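Local coordinates for nucleotidyltransferase-like protein (Exiguobacterium sibiricum, PDB 3C18) that probably acts as a nucleotidyltransferase, joining a nucleotidyltransferase-like domain to a substrate-binding-like domain and a helix-turn-helix domain, at residues Y13-K27 / F38-S50. Residues are numbered along the deposited sequence; the frame is centred on the assembly and turned at random.
Sequences YAAYPETQGIIAVEK and FDVLLLVITRDPS
Glu18 O is gripped from both faces of its carbonyl plane, by Arg47 N across the contact (2.9 Å) and by the side-chain amide NE2 of Gln20 (2.8 Å). This double grip sits where strand 19-26 begins and its antiparallel neighbour 40-46 ends, in the mixed sheet of the nucleotidyltransferase-like region, and it lies next to a classic beta bulge. Gln20 and Gly21 both face Ile45, whose O takes a short bond from Gln20 N (2.7 Å) and a weak one from Gly21 N; Ile45 N returns a bond to Gly21 O. The Gln20 chain, bent at chi2 (-60°), curls back so that Glu18 O lies in the plane of the Gln20 amide, while the whole amide lies nearly parallel to the Arg47 guanidinium (7°), OE1 over one face of it. Arg47 NE also forms a salt bridge with Glu72. An alanine in place of Gln20 would probably cost Glu18 O one of these two donors and strip the guanidinium of the amide stacked on one face. Beyond the bulge, paired backbone bonds link Ile23 with Leu43 and Val25 with Leu41. One face of the pair carries Ile22, Ala24, Val40, Leu42 and Val44, with helix 2-15 packed on it; there Leu42 CD2 rests on Ala24 CB (3.8 Å), and Tyr13 CD1 meets Val44 CG1 (4.0 Å). Trp90 of helix 85-93 lies against Val25, Leu41 and Leu43 on the other face. At the far end Lys27 runs alongside Asp39 in a long, weak salt bridge, NZ to OD1 (3.4 Å), while Asp39 OD2 takes the backbone N of Arg64. Back near the bulge, a water joins Thr19 OG1 to Thr46 OG1, 2.7 Å from each.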
ATOM      1  N   TYR A  13      -5.340 -26.686 -17.869  1.00 32.46           N
ATOM      2  CA  TYR A  13      -5.683 -25.255 -17.824  1.00 28.07           C
ATOM      3  C   TYR A  13      -6.104 -24.769 -19.187  1.00 28.90           C
ATOM      4  O   TYR A  13      -7.106 -24.046 -19.330  1.00 31.74           O
ATOM      5  CB  TYR A  13      -4.538 -24.403 -17.261  1.00 28.61           C
ATOM      6  CG  TYR A  13      -4.335 -24.618 -15.766  1.00 24.80           C
ATOM      7  CD1 TYR A  13      -5.046 -23.896 -14.834  1.00 29.42           C
ATOM      8  CD2 TYR A  13      -3.443 -25.585 -15.294  1.00 30.58           C
ATOM      9  CE1 TYR A  13      -4.854 -24.110 -13.447  1.00 21.72           C
ATOM     10  CE2 TYR A  13      -3.247 -25.802 -13.930  1.00 26.44           C
ATOM     11  CZ  TYR A  13      -3.960 -25.065 -13.010  1.00 30.71           C
ATOM     12  OH  TYR A  13      -3.801 -25.312 -11.646  1.00 26.02           O
ATOM     13  N   ALA A  14      -5.353 -25.182 -20.194  1.00 25.87           N
ATOM     14  CA  ALA A  14      -5.666 -24.823 -21.562  1.00 27.73           C
ATOM     15  C   ALA A  14      -7.019 -25.382 -21.928  1.00 28.99           C
ATOM     16  O   ALA A  14      -7.732 -24.822 -22.747  1.00 34.33           O
ATOM     17  CB  ALA A  14      -4.596 -25.335 -22.535  1.00 29.05           C
ATOM     18  N   ALA A  15      -7.391 -26.467 -21.273  1.00 31.56           N
ATOM     19  CA  ALA A  15      -8.665 -27.168 -21.582  1.00 32.95           C
ATOM     20  C   ALA A  15      -9.863 -26.425 -20.998  1.00 35.22           C
ATOM     21  O   ALA A  15     -10.966 -26.455 -21.542  1.00 38.41           O
ATOM     22  CB  ALA A  15      -8.646 -28.613 -21.059  1.00 28.79           C
ATOM     23  N   TYR A  16      -9.652 -25.788 -19.860  1.00 36.89           N
ATOM     24  CA  TYR A  16     -10.725 -25.027 -19.192  1.00 36.27           C
ATOM     25  C   TYR A  16     -11.011 -23.826 -20.075  1.00 38.64           C
ATOM     26  O   TYR A  16     -10.111 -23.033 -20.394  1.00 37.47           O
ATOM     27  CB  TYR A  16     -10.322 -24.591 -17.803  1.00 36.82           C
ATOM     28  CG  TYR A  16     -11.399 -23.863 -17.030  1.00 30.81           C
ATOM     29  CD1 TYR A  16     -12.597 -24.466 -16.718  1.00 39.88           C
ATOM     30  CD2 TYR A  16     -11.186 -22.591 -16.571  1.00 41.27           C
ATOM     31  CE1 TYR A  16     -13.558 -23.799 -15.961  1.00 39.23           C
ATOM     32  CE2 TYR A  16     -12.130 -21.920 -15.823  1.00 43.52           C
ATOM     33  CZ  TYR A  16     -13.307 -22.524 -15.521  1.00 45.26           C
ATOM     34  OH  TYR A  16     -14.240 -21.821 -14.788  1.00 58.51           O
ATOM     35  N   PRO A  17     -12.261 -23.707 -20.512  1.00 39.63           N
ATOM     36  CA  PRO A  17     -12.641 -22.706 -21.494  1.00 39.29           C
ATOM     37  C   PRO A  17     -12.394 -21.267 -21.108  1.00 38.12           C
ATOM     38  O   PRO A  17     -12.333 -20.435 -21.989  1.00 35.58           O
ATOM     39  CB  PRO A  17     -14.147 -22.939 -21.644  1.00 39.14           C
ATOM     40  CG  PRO A  17     -14.338 -24.341 -21.313  1.00 41.93           C
ATOM     41  CD  PRO A  17     -13.367 -24.637 -20.218  1.00 39.62           C
ATOM     42  N   GLU A  18     -12.262 -20.994 -19.811  1.00 37.57           N
ATOM     43  CA  GLU A  18     -12.177 -19.613 -19.282  1.00 38.21           C
ATOM     44  C   GLU A  18     -10.780 -19.091 -19.319  1.00 37.70           C
ATOM     45  O   GLU A  18     -10.522 -17.902 -19.115  1.00 37.62           O
ATOM     46  CB  GLU A  18     -12.704 -19.513 -17.851  1.00 39.53           C
ATOM     47  CG  GLU A  18     -14.126 -19.985 -17.690  1.00 44.18           C
ATOM     48  CD  GLU A  18     -15.127 -19.130 -18.439  1.00 58.85           C
ATOM     49  OE1 GLU A  18     -14.732 -18.192 -19.184  1.00 57.53           O
ATOM     50  OE2 GLU A  18     -16.334 -19.404 -18.276  1.00 67.51           O
ATOM     51  N   THR A  19      -9.878 -20.007 -19.607  1.00 35.34           N
ATOM     52  CA  THR A  19      -8.458 -19.686 -19.684  1.00 33.32           C
ATOM     53  C   THR A  19      -8.189 -18.870 -20.943  1.00 32.41           C
ATOM     54  O   THR A  19      -8.554 -19.286 -22.022  1.00 32.50           O
ATOM     55  CB  THR A  19      -7.625 -20.955 -19.699  1.00 33.47           C
ATOM     56  OG1 THR A  19      -7.883 -21.695 -18.495  1.00 33.69           O
ATOM     57  CG2 THR A  19      -6.156 -20.620 -19.802  1.00 25.00           C
ATOM     58  N   GLN A  20      -7.562 -17.697 -20.776  1.00 32.06           N
ATOM     59  CA  GLN A  20      -7.314 -16.768 -21.905  1.00 32.17           C
ATOM     60  C   GLN A  20      -5.879 -16.854 -22.394  1.00 31.14           C
ATOM     61  O   GLN A  20      -5.565 -16.559 -23.543  1.00 32.25           O
ATOM     62  CB  GLN A  20      -7.628 -15.317 -21.509  1.00 32.34           C
ATOM     63  CG  GLN A  20      -9.005 -15.140 -20.925  1.00 34.62           C
ATOM     64  CD  GLN A  20     -10.076 -15.562 -21.898  1.00 38.28           C
ATOM     65  OE1 GLN A  20     -10.130 -15.059 -23.000  1.00 33.98           O
ATOM     66  NE2 GLN A  20     -10.935 -16.489 -21.496  1.00 40.71           N
ATOM     67  N   GLY A  21      -4.995 -17.265 -21.512  1.00 30.04           N
ATOM     68  CA  GLY A  21      -3.584 -17.346 -21.873  1.00 28.58           C
ATOM     69  C   GLY A  21      -2.708 -18.016 -20.857  1.00 27.75           C
ATOM     70  O   GLY A  21      -3.030 -18.097 -19.674  1.00 29.84           O
ATOM     71  N   ILE A  22      -1.623 -18.562 -21.368  1.00 28.43           N
ATOM     72  CA  ILE A  22      -0.601 -19.185 -20.558  1.00 27.28           C
ATOM     73  C   ILE A  22       0.757 -18.791 -21.074  1.00 30.35           C
ATOM     74  O   ILE A  22       1.071 -18.931 -22.247  1.00 31.57           O
ATOM     75  CB  ILE A  22      -0.721 -20.722 -20.518  1.00 28.53           C
ATOM     76  CG1 ILE A  22      -2.142 -21.154 -20.125  1.00 23.92           C
ATOM     77  CG2 ILE A  22       0.299 -21.316 -19.566  1.00 26.71           C
ATOM     78  CD1 ILE A  22      -2.317 -22.640 -20.242  1.00 19.28           C
ATOM     79  N   ILE A  23       1.527 -18.234 -20.164  1.00 33.65           N
ATOM     80  CA  ILE A  23       2.860 -17.725 -20.429  1.00 34.91           C
ATOM     81  C   ILE A  23       3.865 -18.489 -19.603  1.00 36.05           C
ATOM     82  O   ILE A  23       3.614 -18.807 -18.452  1.00 36.40           O
ATOM     83  CB  ILE A  23       2.943 -16.216 -20.032  1.00 36.04           C
ATOM     84  CG1 ILE A  23       2.500 -15.335 -21.198  1.00 41.65           C
ATOM     85  CG2 ILE A  23       4.339 -15.838 -19.597  1.00 32.90           C
ATOM     86  CD1 ILE A  23       3.585 -15.038 -22.205  1.00 39.61           C
ATOM     87  N   ALA A  24       5.014 -18.771 -20.205  1.00 37.27           N
ATOM     88  CA  ALA A  24       6.111 -19.423 -19.511  1.00 36.06           C
ATOM     89  C   ALA A  24       7.367 -18.529 -19.466  1.00 35.28           C
ATOM     90  O   ALA A  24       7.759 -17.918 -20.453  1.00 34.76           O
ATOM     91  CB  ALA A  24       6.398 -20.790 -20.129  1.00 33.87           C
ATOM     92  N   VAL A  25       7.954 -18.458 -18.281  1.00 32.81           N
ATOM     93  CA  VAL A  25       9.149 -17.683 -18.022  1.00 32.49           C
ATOM     94  C   VAL A  25      10.185 -18.551 -17.336  1.00 34.73           C
ATOM     95  O   VAL A  25       9.946 -19.125 -16.284  1.00 32.66           O
ATOM     96  CB  VAL A  25       8.840 -16.530 -17.055  1.00 35.19           C
ATOM     97  CG1 VAL A  25      10.037 -15.575 -16.918  1.00 30.35           C
ATOM     98  CG2 VAL A  25       7.581 -15.801 -17.498  1.00 35.99           C
ATOM     99  N   GLU A  26      11.359 -18.607 -17.937  1.00 37.02           N
ATOM    100  CA  GLU A  26      12.469 -19.391 -17.410  1.00 37.57           C
ATOM    101  C   GLU A  26      13.350 -18.557 -16.518  1.00 37.02           C
ATOM    102  O   GLU A  26      13.558 -17.365 -16.750  1.00 36.40           O
ATOM    103  CB  GLU A  26      13.302 -19.935 -18.564  1.00 39.55           C
ATOM    104  CG  GLU A  26      14.404 -20.869 -18.126  1.00 50.01           C
ATOM    105  CD  GLU A  26      15.077 -21.536 -19.308  1.00 57.68           C
ATOM    106  OE1 GLU A  26      15.193 -20.875 -20.361  1.00 56.34           O
ATOM    107  OE2 GLU A  26      15.472 -22.715 -19.181  1.00 66.86           O
ATOM    108  N   LYS A  27      13.876 -19.193 -15.492  1.00 36.48           N
ATOM    109  CA  LYS A  27      14.825 -18.522 -14.611  1.00 38.22           C
ATOM    110  C   LYS A  27      16.043 -18.061 -15.394  1.00 40.91           C
ATOM    111  O   LYS A  27      16.456 -18.689 -16.365  1.00 38.73           O
ATOM    112  CB  LYS A  27      15.263 -19.422 -13.466  1.00 38.04           C
ATOM    113  CG  LYS A  27      16.084 -20.605 -13.889  1.00 38.54           C
ATOM    114  CD  LYS A  27      16.619 -21.303 -12.678  1.00 42.03           C
ATOM    115  CE  LYS A  27      17.405 -22.532 -13.053  1.00 41.80           C
ATOM    116  NZ  LYS A  27      18.007 -23.064 -11.820  1.00 52.43           N
ATOM    117  N   PHE A  38      12.196 -20.724  -8.386  1.00 37.97           N
ATOM    118  CA  PHE A  38      11.929 -21.966  -9.127  1.00 37.92           C
ATOM    119  C   PHE A  38      12.537 -21.873 -10.516  1.00 35.13           C
ATOM    120  O   PHE A  38      13.159 -20.870 -10.855  1.00 36.36           O
ATOM    121  CB  PHE A  38      10.423 -22.264  -9.199  1.00 36.69           C
ATOM    122  CG  PHE A  38       9.894 -22.957  -7.979  1.00 38.80           C
ATOM    123  CD1 PHE A  38      10.666 -23.065  -6.841  1.00 47.88           C
ATOM    124  CD2 PHE A  38       8.646 -23.501  -7.964  1.00 36.94           C
ATOM    125  CE1 PHE A  38      10.191 -23.709  -5.726  1.00 49.44           C
ATOM    126  CE2 PHE A  38       8.177 -24.135  -6.850  1.00 40.81           C
ATOM    127  CZ  PHE A  38       8.946 -24.230  -5.722  1.00 32.28           C
ATOM    128  N   ASP A  39      12.305 -22.907 -11.319  1.00 35.29           N
ATOM    129  CA  ASP A  39      12.964 -23.086 -12.622  1.00 34.85           C
ATOM    130  C   ASP A  39      12.163 -22.484 -13.753  1.00 34.64           C
ATOM    131  O   ASP A  39      12.708 -21.986 -14.738  1.00 31.96           O
ATOM    132  CB  ASP A  39      13.170 -24.584 -12.940  1.00 37.27           C
ATOM    133  CG  ASP A  39      14.042 -25.290 -11.926  1.00 39.77           C
ATOM    134  OD1 ASP A  39      15.084 -24.727 -11.575  1.00 43.52           O
ATOM    135  OD2 ASP A  39      13.693 -26.407 -11.478  1.00 47.24           O
ATOM    136  N   VAL A  40      10.852 -22.617 -13.629  1.00 31.99           N
ATOM    137  CA  VAL A  40       9.918 -22.082 -14.615  1.00 32.37           C
ATOM    138  C   VAL A  40       8.719 -21.527 -13.898  1.00 31.95           C
ATOM    139  O   VAL A  40       8.213 -22.134 -12.968  1.00 29.67           O
ATOM    140  CB  VAL A  40       9.451 -23.152 -15.641  1.00 33.36           C
ATOM    141  CG1 VAL A  40       8.352 -22.595 -16.533  1.00 31.09           C
ATOM    142  CG2 VAL A  40      10.635 -23.612 -16.482  1.00 37.32           C
ATOM    143  N   LEU A  41       8.292 -20.352 -14.328  1.00 30.94           N
ATOM    144  CA  LEU A  41       7.072 -19.748 -13.798  1.00 29.61           C
ATOM    145  C   LEU A  41       6.042 -19.753 -14.915  1.00 29.86           C
ATOM    146  O   LEU A  41       6.297 -19.355 -16.036  1.00 30.49           O
ATOM    147  CB  LEU A  41       7.315 -18.332 -13.277  1.00 30.45           C
ATOM    148  CG  LEU A  41       6.128 -17.717 -12.496  1.00 32.30           C
ATOM    149  CD1 LEU A  41       6.578 -16.958 -11.300  1.00 30.79           C
ATOM    150  CD2 LEU A  41       5.241 -16.858 -13.354  1.00 28.22           C
ATOM    151  N   LEU A  42       4.886 -20.284 -14.600  1.00 28.02           N
ATOM    152  CA  LEU A  42       3.786 -20.293 -15.527  1.00 28.51           C
ATOM    153  C   LEU A  42       2.761 -19.294 -15.047  1.00 26.33           C
ATOM    154  O   LEU A  42       2.384 -19.287 -13.892  1.00 28.02           O
ATOM    155  CB  LEU A  42       3.130 -21.673 -15.577  1.00 29.75           C
ATOM    156  CG  LEU A  42       3.846 -22.817 -16.269  1.00 30.28           C
ATOM    157  CD1 LEU A  42       3.104 -24.124 -15.993  1.00 27.20           C
ATOM    158  CD2 LEU A  42       3.964 -22.552 -17.766  1.00 35.11           C
ATOM    159  N   LEU A  43       2.306 -18.467 -15.968  1.00 30.44           N
ATOM    160  CA  LEU A  43       1.280 -17.476 -15.696  1.00 29.15           C
ATOM    161  C   LEU A  43       0.060 -17.811 -16.492  1.00 27.63           C
ATOM    162  O   LEU A  43       0.064 -17.782 -17.723  1.00 31.02           O
ATOM    163  CB  LEU A  43       1.765 -16.058 -16.034  1.00 32.02           C
ATOM    164  CG  LEU A  43       0.690 -14.964 -15.977  1.00 27.00           C
ATOM    165  CD1 LEU A  43       0.284 -14.674 -14.509  1.00 19.23           C
ATOM    166  CD2 LEU A  43       1.182 -13.695 -16.687  1.00 25.54           C
ATOM    167  N   VAL A  44      -0.984 -18.159 -15.763  1.00 27.42           N
ATOM    168  CA  VAL A  44      -2.262 -18.559 -16.354  1.00 27.21           C
ATOM    169  C   VAL A  44      -3.259 -17.444 -16.139  1.00 28.59           C
ATOM    170  O   VAL A  44      -3.545 -17.086 -15.014  1.00 25.56           O
ATOM    171  CB  VAL A  44      -2.801 -19.883 -15.685  1.00 31.29           C
ATOM    172  CG1 VAL A  44      -4.088 -20.324 -16.317  1.00 25.36           C
ATOM    173  CG2 VAL A  44      -1.732 -21.017 -15.774  1.00 22.33           C
ATOM    174  N   ILE A  45      -3.752 -16.864 -17.238  1.00 30.44           N
ATOM    175  CA  ILE A  45      -4.788 -15.827 -17.162  1.00 27.79           C
ATOM    176  C   ILE A  45      -6.138 -16.449 -17.476  1.00 29.54           C
ATOM    177  O   ILE A  45      -6.328 -17.123 -18.494  1.00 27.28           O
ATOM    178  CB  ILE A  45      -4.531 -14.622 -18.044  1.00 29.92           C
ATOM    179  CG1 ILE A  45      -3.153 -14.025 -17.730  1.00 33.41           C
ATOM    180  CG2 ILE A  45      -5.595 -13.520 -17.733  1.00 24.71           C
ATOM    181  CD1 ILE A  45      -2.003 -14.701 -18.473  1.00 39.70           C
ATOM    182  N   THR A  46      -7.070 -16.176 -16.579  1.00 28.99           N
ATOM    183  CA  THR A  46      -8.350 -16.836 -16.563  1.00 29.99           C
ATOM    184  C   THR A  46      -9.516 -15.916 -16.194  1.00 32.72           C
ATOM    185  O   THR A  46      -9.344 -14.897 -15.515  1.00 30.82           O
ATOM    186  CB  THR A  46      -8.262 -17.995 -15.522  1.00 30.54           C
ATOM    187  OG1 THR A  46      -9.429 -18.801 -15.585  1.00 32.63           O
ATOM    188  CG2 THR A  46      -8.101 -17.470 -14.150  1.00 25.93           C
ATOM    189  N   ARG A  47     -10.704 -16.292 -16.669  1.00 32.54           N
ATOM    190  CA  ARG A  47     -11.941 -15.612 -16.325  1.00 32.97           C
ATOM    191  C   ARG A  47     -12.734 -16.441 -15.362  1.00 34.84           C
ATOM    192  O   ARG A  47     -13.883 -16.156 -15.062  1.00 37.95           O
ATOM    193  CB  ARG A  47     -12.783 -15.324 -17.551  1.00 32.37           C
ATOM    194  CG  ARG A  47     -12.202 -14.299 -18.430  1.00 29.77           C
ATOM    195  CD  ARG A  47     -13.072 -14.058 -19.638  1.00 41.82           C
ATOM    196  NE  ARG A  47     -12.369 -13.207 -20.573  1.00 45.99           N
ATOM    197  CZ  ARG A  47     -12.770 -12.952 -21.813  1.00 54.42           C
ATOM    198  NH1 ARG A  47     -13.882 -13.493 -22.275  1.00 56.51           N
ATOM    199  NH2 ARG A  47     -12.047 -12.154 -22.597  1.00 60.61           N
ATOM    200  N   ASP A  48     -12.099 -17.478 -14.853  1.00 36.10           N
ATOM    201  CA  ASP A  48     -12.694 -18.260 -13.774  1.00 35.06           C
ATOM    202  C   ASP A  48     -13.168 -17.266 -12.701  1.00 35.52           C
ATOM    203  O   ASP A  48     -12.354 -16.583 -12.077  1.00 35.99           O
ATOM    204  CB  ASP A  48     -11.662 -19.231 -13.169  1.00 34.75           C
ATOM    205  CG  ASP A  48     -12.222 -20.079 -12.013  1.00 41.39           C
ATOM    206  OD1 ASP A  48     -13.258 -19.728 -11.417  1.00 35.04           O
ATOM    207  OD2 ASP A  48     -11.596 -21.103 -11.681  1.00 42.80           O
ATOM    208  N   PRO A  49     -14.483 -17.206 -12.458  1.00 39.39           N
ATOM    209  CA  PRO A  49     -15.080 -16.256 -11.530  1.00 39.19           C
ATOM    210  C   PRO A  49     -14.725 -16.498 -10.092  1.00 39.26           C
ATOM    211  O   PRO A  49     -14.956 -15.634  -9.251  1.00 40.68           O
ATOM    212  CB  PRO A  49     -16.576 -16.461 -11.737  1.00 40.62           C
ATOM    213  CG  PRO A  49     -16.696 -17.840 -12.277  1.00 43.76           C
ATOM    214  CD  PRO A  49     -15.513 -17.972 -13.174  1.00 41.10           C
ATOM    215  N   SER A  50     -14.126 -17.641  -9.799  1.00 36.00           N
ATOM    216  CA  SER A  50     -13.754 -17.941  -8.411  1.00 34.73           C
ATOM    217  C   SER A  50     -12.369 -17.423  -8.133  1.00 33.35           C
ATOM    218  O   SER A  50     -11.930 -17.425  -7.014  1.00 34.60           O
ATOM    219  CB  SER A  50     -13.802 -19.464  -8.111  1.00 37.99           C
ATOM    220  OG  SER A  50     -12.826 -20.194  -8.843  1.00 38.44           O
TER
HETATM  221  O   HOH W   1      -8.041 -21.124 -15.825  1.00 32.65           O
HETATM  222  O   HOH W   2      14.646 -23.510 -16.001  1.00 48.23           O